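Local atomic coordinates of BpsB (PgaB), Poly-beta-1,6-N-acetyl-D-glucosamine N-deacetylase (Bordetella bronchiseptica RB50, PDB entry 5BU6), a protein that removes N-acetyl groups from the exopolysaccharide poly-beta-1,6-N-acetyl-D-glucosamine, as a metal-dependent family 4 carbohydrate esterase required for biofilm formation. Residues 108-114 with 134-140. The protein carries 5 engineered substitutions. Numbering follows the deposited sequence.
Sequences VVTSWTD and FMTWAQL
W137 lays its indole against the short helix 110-113, and T113 and D114 receive it. Tryptophan suits the place by offering a broad face and an N-H at its edge. From CB the side chain leaves with CG anti to the carbonyl carbon (chi1 -81°), which swings the ring toward that helix. W137 NE1 donates to D114 OD1 at 2.9 Å, nearly straight, near the plane of the indole but tilted 23° from that of the carboxylate, whose anti side it meets. Aspartate supplies a charged acceptor, and its side chain also lies about 4 Å from a bound nickel ion. Beside NE1, CD2 and CE2 of W137 lie against the methyl T113 CG2, which sits over one face, 3.6 Å from the centroid of the W137 six-membered ring, a CH-pi contact. At the rim, W137 CH2 has T110 CG2 at its edge, 4.1 Å away. Beta-branched threonine suits position 113 because its methyl serves the indole and L140 CD1, while OG1 donates to a water that in turn donates to M135 O. V108 CG2 and L140 CD2, from branched apolar chains fit for a buried spot, meet tip to tip at 3.8 Å. F134 takes W112 CB over one face, 4.1 Å from its ring centroid. The contact thus joins strand 104-108 of the parallel sheet and helix 110-113 to the capping-box start of helix 137-145, with helix 189-211 packing on D114 and stacking H210 on W137.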
ATOM      1  N   VAL A 108      -2.793   3.647  -3.862  1.00 32.51           N
ATOM      2  CA  VAL A 108      -4.035   4.410  -3.938  1.00 32.29           C
ATOM      3  C   VAL A 108      -5.245   3.554  -3.583  1.00 30.75           C
ATOM      4  O   VAL A 108      -5.398   2.495  -4.153  1.00 27.72           O
ATOM      5  CB  VAL A 108      -4.210   4.953  -5.380  1.00 39.96           C
ATOM      6  CG1 VAL A 108      -5.555   5.608  -5.576  1.00 35.01           C
ATOM      7  CG2 VAL A 108      -3.053   5.890  -5.731  1.00 50.70           C
ATOM      8  N   VAL A 109      -6.094   3.983  -2.646  1.00 33.79           N
ATOM      9  CA  VAL A 109      -7.382   3.307  -2.449  1.00 30.10           C
ATOM     10  C   VAL A 109      -8.357   3.971  -3.411  1.00 31.81           C
ATOM     11  O   VAL A 109      -8.750   5.118  -3.202  1.00 30.16           O
ATOM     12  CB  VAL A 109      -7.923   3.419  -1.020  1.00 30.79           C
ATOM     13  CG1 VAL A 109      -9.224   2.635  -0.900  1.00 29.29           C
ATOM     14  CG2 VAL A 109      -6.885   2.923   0.002  1.00 28.79           C
ATOM     15  N   THR A 110      -8.720   3.299  -4.488  1.00 28.51           N
ATOM     16  CA  THR A 110      -9.323   4.052  -5.584  1.00 31.25           C
ATOM     17  C   THR A 110     -10.776   4.453  -5.298  1.00 32.40           C
ATOM     18  O   THR A 110     -11.277   5.394  -5.893  1.00 37.45           O
ATOM     19  CB  THR A 110      -9.217   3.295  -6.927  1.00 30.35           C
ATOM     20  OG1 THR A 110      -9.807   1.998  -6.822  1.00 31.62           O
ATOM     21  CG2 THR A 110      -7.747   3.144  -7.326  1.00 29.01           C
ATOM     22  N   SER A 111     -11.457   3.781  -4.382  1.00 28.15           N
ATOM     23  CA  SER A 111     -12.811   4.231  -4.070  1.00 32.46           C
ATOM     24  C   SER A 111     -12.781   5.542  -3.257  1.00 36.26           C
ATOM     25  O   SER A 111     -13.791   6.241  -3.171  1.00 36.67           O
ATOM     26  CB  SER A 111     -13.618   3.156  -3.319  1.00 34.98           C
ATOM     27  OG  SER A 111     -13.164   3.020  -1.988  1.00 37.44           O
ATOM     28  N   TRP A 112     -11.627   5.864  -2.677  1.00 31.76           N
ATOM     29  CA  TRP A 112     -11.436   7.105  -1.941  1.00 34.39           C
ATOM     30  C   TRP A 112     -11.039   8.235  -2.882  1.00 33.15           C
ATOM     31  O   TRP A 112     -11.661   9.279  -2.916  1.00 32.87           O
ATOM     32  CB  TRP A 112     -10.349   6.921  -0.867  1.00 32.85           C
ATOM     33  CG  TRP A 112     -10.699   5.964   0.219  1.00 32.15           C
ATOM     34  CD1 TRP A 112     -11.874   5.319   0.394  1.00 32.53           C
ATOM     35  CD2 TRP A 112      -9.842   5.535   1.296  1.00 29.04           C
ATOM     36  NE1 TRP A 112     -11.816   4.513   1.504  1.00 32.77           N
ATOM     37  CE2 TRP A 112     -10.585   4.636   2.084  1.00 35.39           C
ATOM     38  CE3 TRP A 112      -8.532   5.823   1.655  1.00 30.99           C
ATOM     39  CZ2 TRP A 112     -10.063   4.019   3.216  1.00 41.76           C
ATOM     40  CZ3 TRP A 112      -8.007   5.212   2.806  1.00 32.68           C
ATOM     41  CH2 TRP A 112      -8.776   4.320   3.559  1.00 33.12           C
ATOM     42  N   THR A 113      -9.962   8.008  -3.624  1.00 29.38           N
ATOM     43  CA  THR A 113      -9.486   8.930  -4.645  1.00 34.28           C
ATOM     44  C   THR A 113     -10.570   9.211  -5.685  1.00 34.81           C
ATOM     45  O   THR A 113     -10.748  10.347  -6.122  1.00 36.61           O
ATOM     46  CB  THR A 113      -8.219   8.355  -5.323  1.00 34.05           C
ATOM     47  OG1 THR A 113      -7.233   8.131  -4.306  1.00 37.93           O
ATOM     48  CG2 THR A 113      -7.644   9.315  -6.415  1.00 28.14           C
ATOM     49  N   ASP A 114     -11.312   8.179  -6.064  1.00 34.01           N
ATOM     50  CA  ASP A 114     -12.327   8.337  -7.100  1.00 31.73           C
ATOM     51  C   ASP A 114     -13.747   8.527  -6.554  1.00 33.36           C
ATOM     52  O   ASP A 114     -14.709   8.262  -7.251  1.00 31.94           O
ATOM     53  CB  ASP A 114     -12.330   7.128  -8.032  1.00 36.02           C
ATOM     54  CG  ASP A 114     -12.951   7.439  -9.358  1.00 39.10           C
ATOM     55  OD1 ASP A 114     -12.490   8.413  -9.990  1.00 41.18           O
ATOM     56  OD2 ASP A 114     -13.905   6.730  -9.736  1.00 39.21           O
ATOM     57  N   PHE A 134      -8.065  13.881   0.298  1.00 30.71           N
ATOM     58  CA  PHE A 134      -7.236  13.026  -0.558  1.00 28.83           C
ATOM     59  C   PHE A 134      -6.653  13.763  -1.769  1.00 31.70           C
ATOM     60  O   PHE A 134      -7.266  14.678  -2.301  1.00 33.67           O
ATOM     61  CB  PHE A 134      -8.070  11.825  -1.017  1.00 33.97           C
ATOM     62  CG  PHE A 134      -8.536  10.973   0.120  1.00 34.00           C
ATOM     63  CD1 PHE A 134      -7.690  10.040   0.684  1.00 39.82           C
ATOM     64  CD2 PHE A 134      -9.790  11.147   0.669  1.00 37.83           C
ATOM     65  CE1 PHE A 134      -8.097   9.272   1.759  1.00 34.96           C
ATOM     66  CE2 PHE A 134     -10.207  10.377   1.735  1.00 36.19           C
ATOM     67  CZ  PHE A 134      -9.355   9.445   2.286  1.00 35.53           C
ATOM     68  N   MET A 135      -5.470  13.323  -2.197  1.00 30.17           N
ATOM     69  CA  MET A 135      -4.857  13.749  -3.446  1.00 37.30           C
ATOM     70  C   MET A 135      -5.799  13.605  -4.619  1.00 31.82           C
ATOM     71  O   MET A 135      -6.577  12.643  -4.701  1.00 33.99           O
ATOM     72  CB  MET A 135      -3.607  12.925  -3.753  1.00 34.10           C
ATOM     73  CG  MET A 135      -2.377  13.335  -3.059  1.00 35.62           C
ATOM     74  SD  MET A 135      -1.018  12.298  -3.677  1.00 44.60           S
ATOM     75  CE  MET A 135      -1.522  10.696  -3.084  1.00 55.41           C
ATOM     76  N   THR A 136      -5.711  14.543  -5.552  1.00 32.36           N
ATOM     77  CA  THR A 136      -6.507  14.429  -6.765  1.00 34.37           C
ATOM     78  C   THR A 136      -5.826  13.522  -7.776  1.00 29.82           C
ATOM     79  O   THR A 136      -4.648  13.185  -7.643  1.00 30.90           O
ATOM     80  CB  THR A 136      -6.773  15.795  -7.388  1.00 38.33           C
ATOM     81  OG1 THR A 136      -5.551  16.354  -7.875  1.00 32.90           O
ATOM     82  CG2 THR A 136      -7.403  16.730  -6.345  1.00 39.05           C
ATOM     83  N   TRP A 137      -6.588  13.093  -8.772  1.00 30.22           N
ATOM     84  CA  TRP A 137      -6.028  12.276  -9.834  1.00 32.20           C
ATOM     85  C   TRP A 137      -4.932  13.033 -10.564  1.00 32.58           C
ATOM     86  O   TRP A 137      -3.927  12.445 -10.960  1.00 33.74           O
ATOM     87  CB  TRP A 137      -7.106  11.842 -10.815  1.00 32.98           C
ATOM     88  CG  TRP A 137      -7.944  10.648 -10.397  1.00 33.48           C
ATOM     89  CD1 TRP A 137      -9.304  10.617 -10.255  1.00 38.36           C
ATOM     90  CD2 TRP A 137      -7.480   9.329 -10.085  1.00 31.25           C
ATOM     91  NE1 TRP A 137      -9.710   9.356  -9.882  1.00 35.91           N
ATOM     92  CE2 TRP A 137      -8.615   8.544  -9.790  1.00 29.65           C
ATOM     93  CE3 TRP A 137      -6.212   8.723 -10.058  1.00 31.11           C
ATOM     94  CZ2 TRP A 137      -8.526   7.190  -9.455  1.00 30.20           C
ATOM     95  CZ3 TRP A 137      -6.127   7.380  -9.719  1.00 37.94           C
ATOM     96  CH2 TRP A 137      -7.274   6.633  -9.422  1.00 34.09           C
ATOM     97  N   ALA A 138      -5.141  14.329 -10.766  1.00 35.18           N
ATOM     98  CA  ALA A 138      -4.159  15.168 -11.458  1.00 34.54           C
ATOM     99  C   ALA A 138      -2.848  15.193 -10.693  1.00 36.71           C
ATOM    100  O   ALA A 138      -1.759  15.102 -11.281  1.00 33.17           O
ATOM    101  CB  ALA A 138      -4.683  16.567 -11.629  1.00 42.37           C
ATOM    102  N   GLN A 139      -2.951  15.308  -9.374  1.00 30.23           N
ATOM    103  CA  GLN A 139      -1.767  15.260  -8.517  1.00 32.22           C
ATOM    104  C   GLN A 139      -1.048  13.896  -8.605  1.00 37.72           C
ATOM    105  O   GLN A 139       0.175  13.841  -8.720  1.00 34.53           O
ATOM    106  CB  GLN A 139      -2.151  15.580  -7.060  1.00 30.54           C
ATOM    107  CG  GLN A 139      -2.417  17.075  -6.843  1.00 34.99           C
ATOM    108  CD  GLN A 139      -3.152  17.371  -5.551  1.00 38.20           C
ATOM    109  OE1 GLN A 139      -3.609  16.472  -4.853  1.00 40.05           O
ATOM    110  NE2 GLN A 139      -3.289  18.648  -5.242  1.00 44.77           N
ATOM    111  N   LEU A 140      -1.797  12.802  -8.568  1.00 32.70           N
ATOM    112  CA  LEU A 140      -1.181  11.482  -8.725  1.00 33.88           C
ATOM    113  C   LEU A 140      -0.487  11.307 -10.066  1.00 35.07           C
ATOM    114  O   LEU A 140       0.607  10.724 -10.141  1.00 39.30           O
ATOM    115  CB  LEU A 140      -2.221  10.366  -8.563  1.00 32.30           C
ATOM    116  CG  LEU A 140      -2.641  10.112  -7.115  1.00 42.83           C
ATOM    117  CD1 LEU A 140      -3.955   9.367  -7.099  1.00 42.50           C
ATOM    118  CD2 LEU A 140      -1.574   9.310  -6.370  1.00 40.70           C
TER
HETATM  119  O   HOH W   1      -5.859  10.113  -3.518  1.00 35.03           O